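Local coordinates for protein mannitol dehydrogenase (Pseudomonas fluorescens, PDB 1LJ8) that probably oxidises D-mannitol to D-fructose with NAD as the hydride acceptor, as a mannitol 2-dehydrogenase of the long-chain dehydrogenase family, at residues 296-308 with 373-386. Sequence-based numbering, arbitrary orientation.
Sequences IGLLNGSHLALTY and RVCSDGSSKFPKFT. With NAD (nicotinamide-adenine-dinucleotide), chain B.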
loop_
_atom_site.group_PDB
_atom_site.type_symbol
_atom_site.label_atom_id
_atom_site.label_comp_id
_atom_site.label_asym_id
_atom_site.label_seq_id
_atom_site.Cartn_x
_atom_site.Cartn_y
_atom_site.Cartn_z
ATOM N N ILE A 296 -6.444 -5.922 6.589
ATOM C CA ILE A 296 -6.400 -4.467 6.776
ATOM C C ILE A 296 -6.687 -4.114 8.259
ATOM O O ILE A 296 -5.998 -3.279 8.872
ATOM C CB ILE A 296 -7.449 -3.753 5.889
ATOM C CG1 ILE A 296 -7.093 -3.918 4.384
ATOM C CG2 ILE A 296 -7.505 -2.260 6.274
ATOM C CD1 ILE A 296 -5.842 -3.170 3.987
ATOM N N GLY A 297 -7.694 -4.760 8.848
ATOM C CA GLY A 297 -8.050 -4.435 10.232
ATOM C C GLY A 297 -7.004 -4.793 11.267
ATOM O O GLY A 297 -6.716 -4.036 12.210
ATOM N N LEU A 298 -6.435 -5.973 11.095
ATOM C CA LEU A 298 -5.441 -6.492 12.020
ATOM C C LEU A 298 -4.007 -6.116 11.701
ATOM O O LEU A 298 -3.295 -5.651 12.587
ATOM C CB LEU A 298 -5.557 -8.045 12.095
ATOM C CG LEU A 298 -6.889 -8.552 12.694
ATOM C CD1 LEU A 298 -6.920 -10.130 12.552
ATOM C CD2 LEU A 298 -6.994 -8.118 14.184
ATOM N N LEU A 299 -3.563 -6.322 10.465
ATOM C CA LEU A 299 -2.152 -6.018 10.177
ATOM C C LEU A 299 -1.958 -4.519 10.024
ATOM O O LEU A 299 -1.197 -3.899 10.780
ATOM C CB LEU A 299 -1.683 -6.761 8.909
ATOM C CG LEU A 299 -0.167 -6.784 8.653
ATOM C CD1 LEU A 299 0.145 -7.910 7.621
ATOM C CD2 LEU A 299 0.302 -5.391 8.093
ATOM N N ASN A 300 -2.679 -3.898 9.086
ATOM C CA ASN A 300 -2.468 -2.456 8.916
ATOM C C ASN A 300 -2.954 -1.653 10.105
ATOM O O ASN A 300 -2.354 -0.651 10.460
ATOM C CB ASN A 300 -3.114 -2.007 7.602
ATOM C CG ASN A 300 -2.491 -2.736 6.401
ATOM O OD1 ASN A 300 -3.047 -3.708 5.880
ATOM N ND2 ASN A 300 -1.321 -2.281 5.973
ATOM N N GLY A 301 -4.066 -2.071 10.711
ATOM C CA GLY A 301 -4.535 -1.388 11.887
ATOM C C GLY A 301 -3.471 -1.452 12.977
ATOM O O GLY A 301 -3.231 -0.449 13.643
ATOM N N SER A 302 -2.839 -2.618 13.191
ATOM C CA SER A 302 -1.807 -2.715 14.232
ATOM C C SER A 302 -0.591 -1.864 13.870
ATOM O O SER A 302 0.023 -1.235 14.756
ATOM C CB SER A 302 -1.377 -4.189 14.420
ATOM O OG SER A 302 -2.420 -4.877 15.084
ATOM N N HIS A 303 -0.266 -1.828 12.567
ATOM C CA HIS A 303 0.899 -1.016 12.130
ATOM C C HIS A 303 0.655 0.424 12.568
ATOM O O HIS A 303 1.547 1.050 13.146
ATOM C CB HIS A 303 1.050 -1.048 10.603
ATOM C CG HIS A 303 2.182 -1.885 10.097
ATOM N ND1 HIS A 303 2.353 -2.136 8.743
ATOM C CD2 HIS A 303 3.200 -2.522 10.732
ATOM C CE1 HIS A 303 3.426 -2.894 8.573
ATOM N NE2 HIS A 303 3.957 -3.141 9.759
ATOM N N LEU A 304 -0.530 0.982 12.277
ATOM C CA LEU A 304 -0.768 2.381 12.697
ATOM C C LEU A 304 -0.754 2.547 14.195
ATOM O O LEU A 304 -0.245 3.550 14.725
ATOM C CB LEU A 304 -2.084 2.958 12.162
ATOM C CG LEU A 304 -2.233 3.289 10.693
ATOM C CD1 LEU A 304 -3.354 4.351 10.541
ATOM C CD2 LEU A 304 -0.932 3.924 10.142
ATOM N N ALA A 305 -1.301 1.564 14.906
ATOM C CA ALA A 305 -1.303 1.658 16.370
ATOM C C ALA A 305 0.118 1.664 16.944
ATOM O O ALA A 305 0.387 2.299 17.965
ATOM C CB ALA A 305 -2.115 0.482 16.979
ATOM N N LEU A 306 1.031 0.961 16.297
ATOM C CA LEU A 306 2.417 0.950 16.774
ATOM C C LEU A 306 3.284 2.127 16.327
ATOM O O LEU A 306 4.187 2.620 17.046
ATOM C CB LEU A 306 3.153 -0.282 16.227
ATOM C CG LEU A 306 2.629 -1.665 16.579
ATOM C CD1 LEU A 306 3.356 -2.772 15.734
ATOM C CD2 LEU A 306 2.904 -1.831 18.087
ATOM N N THR A 307 3.010 2.567 15.119
ATOM C CA THR A 307 3.936 3.494 14.472
ATOM C C THR A 307 4.076 4.921 14.958
ATOM O O THR A 307 5.209 5.453 15.011
ATOM C CB THR A 307 3.689 3.437 12.948
ATOM O OG1 THR A 307 4.928 3.745 12.280
ATOM C CG2 THR A 307 2.616 4.458 12.489
ATOM N N TYR A 308 2.990 5.562 15.355
ATOM C CA TYR A 308 3.113 6.940 15.818
ATOM C C TYR A 308 3.634 6.940 17.252
ATOM O O TYR A 308 4.506 7.738 17.586
ATOM C CB TYR A 308 1.783 7.696 15.675
ATOM C CG TYR A 308 1.365 7.743 14.212
ATOM C CD1 TYR A 308 0.227 7.074 13.782
ATOM C CD2 TYR A 308 2.175 8.394 13.234
ATOM C CE1 TYR A 308 -0.126 7.034 12.391
ATOM C CE2 TYR A 308 1.835 8.346 11.840
ATOM C CZ TYR A 308 0.686 7.665 11.448
ATOM O OH TYR A 308 0.351 7.580 10.101
ATOM N N ARG A 373 8.261 4.787 7.134
ATOM C CA ARG A 373 7.431 4.260 6.052
ATOM C C ARG A 373 6.043 3.978 6.608
ATOM O O ARG A 373 5.043 4.394 6.049
ATOM C CB ARG A 373 8.007 2.933 5.509
ATOM C CG ARG A 373 7.218 2.369 4.327
ATOM C CD ARG A 373 7.689 0.947 3.949
ATOM N NE ARG A 373 7.190 -0.012 4.925
ATOM C CZ ARG A 373 5.928 -0.441 4.950
ATOM N NH1 ARG A 373 5.019 0.004 4.060
ATOM N NH2 ARG A 373 5.574 -1.341 5.860
ATOM N N VAL A 374 5.991 3.226 7.699
ATOM C CA VAL A 374 4.682 2.883 8.279
ATOM C C VAL A 374 3.868 4.120 8.709
ATOM O O VAL A 374 2.616 4.153 8.598
ATOM C CB VAL A 374 4.870 1.881 9.465
ATOM C CG1 VAL A 374 3.447 1.463 10.024
ATOM C CG2 VAL A 374 5.573 0.588 8.934
ATOM N N CYS A 375 4.563 5.178 9.150
ATOM C CA CYS A 375 3.887 6.414 9.571
ATOM C C CYS A 375 3.407 7.213 8.384
ATOM O O CYS A 375 2.522 8.029 8.503
ATOM C CB CYS A 375 4.856 7.392 10.280
ATOM S SG CYS A 375 5.479 6.932 11.862
ATOM N N SER A 376 4.060 7.033 7.241
ATOM C CA SER A 376 3.725 7.897 6.119
ATOM C C SER A 376 2.280 7.889 5.654
ATOM O O SER A 376 1.599 6.854 5.662
ATOM C CB SER A 376 4.656 7.607 4.915
ATOM O OG SER A 376 4.247 6.451 4.194
ATOM N N ASP A 377 1.804 9.074 5.288
ATOM C CA ASP A 377 0.469 9.226 4.725
ATOM C C ASP A 377 -0.664 8.783 5.671
ATOM O O ASP A 377 -1.651 8.129 5.256
ATOM C CB ASP A 377 0.412 8.434 3.384
ATOM C CG ASP A 377 -0.731 8.864 2.476
ATOM O OD1 ASP A 377 -1.415 9.882 2.784
ATOM O OD2 ASP A 377 -0.947 8.160 1.430
ATOM N N GLY A 378 -0.523 9.160 6.934
ATOM C CA GLY A 378 -1.578 8.852 7.899
ATOM C C GLY A 378 -2.889 9.505 7.466
ATOM O O GLY A 378 -3.970 8.957 7.741
ATOM N N SER A 379 -2.821 10.684 6.823
ATOM C CA SER A 379 -4.067 11.341 6.387
ATOM C C SER A 379 -4.876 10.438 5.444
ATOM O O SER A 379 -6.117 10.447 5.487
ATOM C CB SER A 379 -3.785 12.701 5.722
ATOM O OG SER A 379 -3.053 12.540 4.517
ATOM N N SER A 380 -4.208 9.613 4.639
ATOM C CA SER A 380 -4.949 8.706 3.760
ATOM C C SER A 380 -5.175 7.332 4.404
ATOM O O SER A 380 -6.129 6.631 4.044
ATOM C CB SER A 380 -4.199 8.446 2.421
ATOM O OG SER A 380 -3.815 9.658 1.750
ATOM N N LYS A 381 -4.287 6.939 5.316
ATOM C CA LYS A 381 -4.375 5.617 5.925
ATOM C C LYS A 381 -5.400 5.498 7.047
ATOM O O LYS A 381 -6.053 4.456 7.154
ATOM C CB LYS A 381 -3.002 5.204 6.463
ATOM C CG LYS A 381 -2.010 4.931 5.354
ATOM C CD LYS A 381 -0.637 4.705 5.920
ATOM C CE LYS A 381 0.314 4.231 4.750
ATOM N NZ LYS A 381 1.688 4.107 5.262
ATOM N N PHE A 382 -5.545 6.536 7.866
ATOM C CA PHE A 382 -6.526 6.444 8.933
ATOM C C PHE A 382 -7.930 5.979 8.530
ATOM O O PHE A 382 -8.461 5.070 9.170
ATOM C CB PHE A 382 -6.619 7.759 9.743
ATOM C CG PHE A 382 -5.704 7.772 10.963
ATOM C CD1 PHE A 382 -4.480 8.413 10.919
ATOM C CD2 PHE A 382 -6.064 7.094 12.132
ATOM C CE1 PHE A 382 -3.616 8.400 11.997
ATOM C CE2 PHE A 382 -5.201 7.065 13.236
ATOM C CZ PHE A 382 -3.962 7.727 13.174
ATOM N N PRO A 383 -8.555 6.574 7.482
ATOM C CA PRO A 383 -9.912 6.146 7.091
ATOM C C PRO A 383 -9.993 4.723 6.558
ATOM O O PRO A 383 -11.082 4.147 6.517
ATOM C CB PRO A 383 -10.347 7.208 6.031
ATOM C CG PRO A 383 -8.995 7.692 5.446
ATOM C CD PRO A 383 -8.112 7.767 6.719
ATOM N N LYS A 384 -8.858 4.157 6.134
ATOM C CA LYS A 384 -8.859 2.776 5.665
ATOM C C LYS A 384 -8.554 1.772 6.764
ATOM O O LYS A 384 -9.186 0.719 6.833
ATOM C CB LYS A 384 -7.787 2.557 4.579
ATOM C CG LYS A 384 -8.267 2.807 3.178
ATOM C CD LYS A 384 -8.642 4.238 2.956
ATOM C CE LYS A 384 -9.145 4.427 1.513
ATOM N NZ LYS A 384 -9.719 5.778 1.310
ATOM N N PHE A 385 -7.580 2.109 7.613
ATOM C CA PHE A 385 -7.063 1.151 8.592
ATOM C C PHE A 385 -7.619 1.175 9.992
ATOM O O PHE A 385 -7.609 0.120 10.660
ATOM C CB PHE A 385 -5.536 1.330 8.809
ATOM C CG PHE A 385 -4.681 1.242 7.558
ATOM C CD1 PHE A 385 -3.317 1.603 7.630
ATOM C CD2 PHE A 385 -5.193 0.775 6.319
ATOM C CE1 PHE A 385 -2.472 1.494 6.470
ATOM C CE2 PHE A 385 -4.356 0.672 5.158
ATOM C CZ PHE A 385 -3.002 1.027 5.239
ATOM N N THR A 386 -8.073 2.356 10.422
ATOM C CA THR A 386 -8.437 2.567 11.828
ATOM C C THR A 386 -9.833 3.126 12.084
ATOM O O THR A 386 -10.540 2.688 12.989
ATOM C CB THR A 386 -7.389 3.514 12.421
ATOM O OG1 THR A 386 -6.090 2.950 12.175
ATOM C CG2 THR A 386 -7.639 3.779 13.934
HETATM P PA NAD B . 6.460 3.350 -2.721
HETATM O O1A NAD B . 6.561 4.602 -2.015
HETATM O O2A NAD B . 7.639 2.489 -3.024
HETATM O O5B NAD B . 5.758 3.572 -4.138
HETATM C C5B NAD B . 4.465 4.250 -4.206
HETATM C C4B NAD B . 4.284 4.352 -5.734
HETATM O O4B NAD B . 2.957 4.986 -5.961
HETATM C C3B NAD B . 5.250 5.341 -6.478
HETATM O O3B NAD B . 5.491 4.766 -7.775
HETATM C C2B NAD B . 4.442 6.646 -6.527
HETATM O O2B NAD B . 4.869 7.529 -7.557
HETATM C C1B NAD B . 3.055 6.110 -6.828
HETATM N N9A NAD B . 1.974 6.988 -6.514
HETATM C C8A NAD B . 1.690 7.717 -5.376
HETATM N N7A NAD B . 0.559 8.379 -5.472
HETATM C C5A NAD B . 0.089 8.062 -6.737
HETATM C C6A NAD B . -1.090 8.472 -7.370
HETATM N N6A NAD B . -2.024 9.266 -6.845
HETATM N N1A NAD B . -1.321 8.019 -8.662
HETATM C C2A NAD B . -0.418 7.176 -9.308
HETATM N N3A NAD B . 0.747 6.738 -8.691
HETATM C C4A NAD B . 0.949 7.222 -7.395
HETATM O O3 NAD B . 5.375 2.505 -1.930
HETATM P PN NAD B . 5.142 0.919 -1.809
HETATM O O1N NAD B . 5.845 0.423 -0.622
HETATM O O2N NAD B . 5.488 0.329 -3.105
HETATM O O5D NAD B . 3.603 0.828 -1.480
HETATM C C5D NAD B . 2.693 1.232 -2.495
HETATM C C4D NAD B . 1.390 0.692 -2.098
HETATM O O4D NAD B . 1.291 -0.744 -2.198
HETATM C C3D NAD B . 0.837 1.048 -0.671
HETATM O O3D NAD B . 0.344 2.380 -0.596
HETATM C C2D NAD B . -0.166 -0.057 -0.400
HETATM O O2D NAD B . -1.457 0.284 -0.887
HETATM C C1D NAD B . 0.439 -1.274 -1.145
HETATM N N1N NAD B . 1.187 -2.207 -0.280
HETATM C C2N NAD B . 2.467 -1.968 0.252
HETATM C C3N NAD B . 2.987 -2.898 1.115
HETATM C C7N NAD B . 4.372 -2.632 1.736
HETATM O O7N NAD B . 4.725 -3.378 2.661
HETATM N N7N NAD B . 5.110 -1.610 1.354
HETATM C C4N NAD B . 2.223 -4.105 1.493
HETATM C C5N NAD B . 0.943 -4.316 0.896
HETATM C C6N NAD B . 0.392 -3.365 -0.008
HETATM O O HOH W 1 -7.995 -1.546 12.708
HETATM O O HOH W 2 -5.258 1.383 14.268
#
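In the C-terminal domain, beside the NAD pocket that Arg373 helps to line, Phe385 and Leu304 interlock as knobs into holes where helix 378-385 crosses residues 296-308 of helix 289-313, the segment axes 9.7 Å apart at closest, their N-to-C directions 137° apart. Phe385 lays one ring face over Asn300 CB, 3.4 Å from the ring centroid and almost on the normal, while Leu304 CG meets the ring edge at CD1. With CG anti to the carbonyl carbon (chi1 -71°), Leu304 leans toward helix 378-385, and its CD1 lies over the Phe382 face, 4.0 Å from the centroid. Val374 CG2 covers a face of the His303 ring, and Arg373, salt-bridged through NE to Asp369, turns a guanidinium face to NAD O7N, NH1 3.2 Å from NAD N7N. Tyr308 OH donates to Cys375 O at 2.7 Å, tilted 33° from the carbonyl plane. A phenylalanine at Tyr308 would probably leave Cys375 O without this donor. Phe385 O lies 3.6 Å from Gly301 CA, and a water bridges it to Gly297 O. Helix 401-413 packs Trp410 against Tyr308 and Phe382, Phe362 of helix 351-362 stacks on His303, and NAD-binding Glu133 touches Phe385.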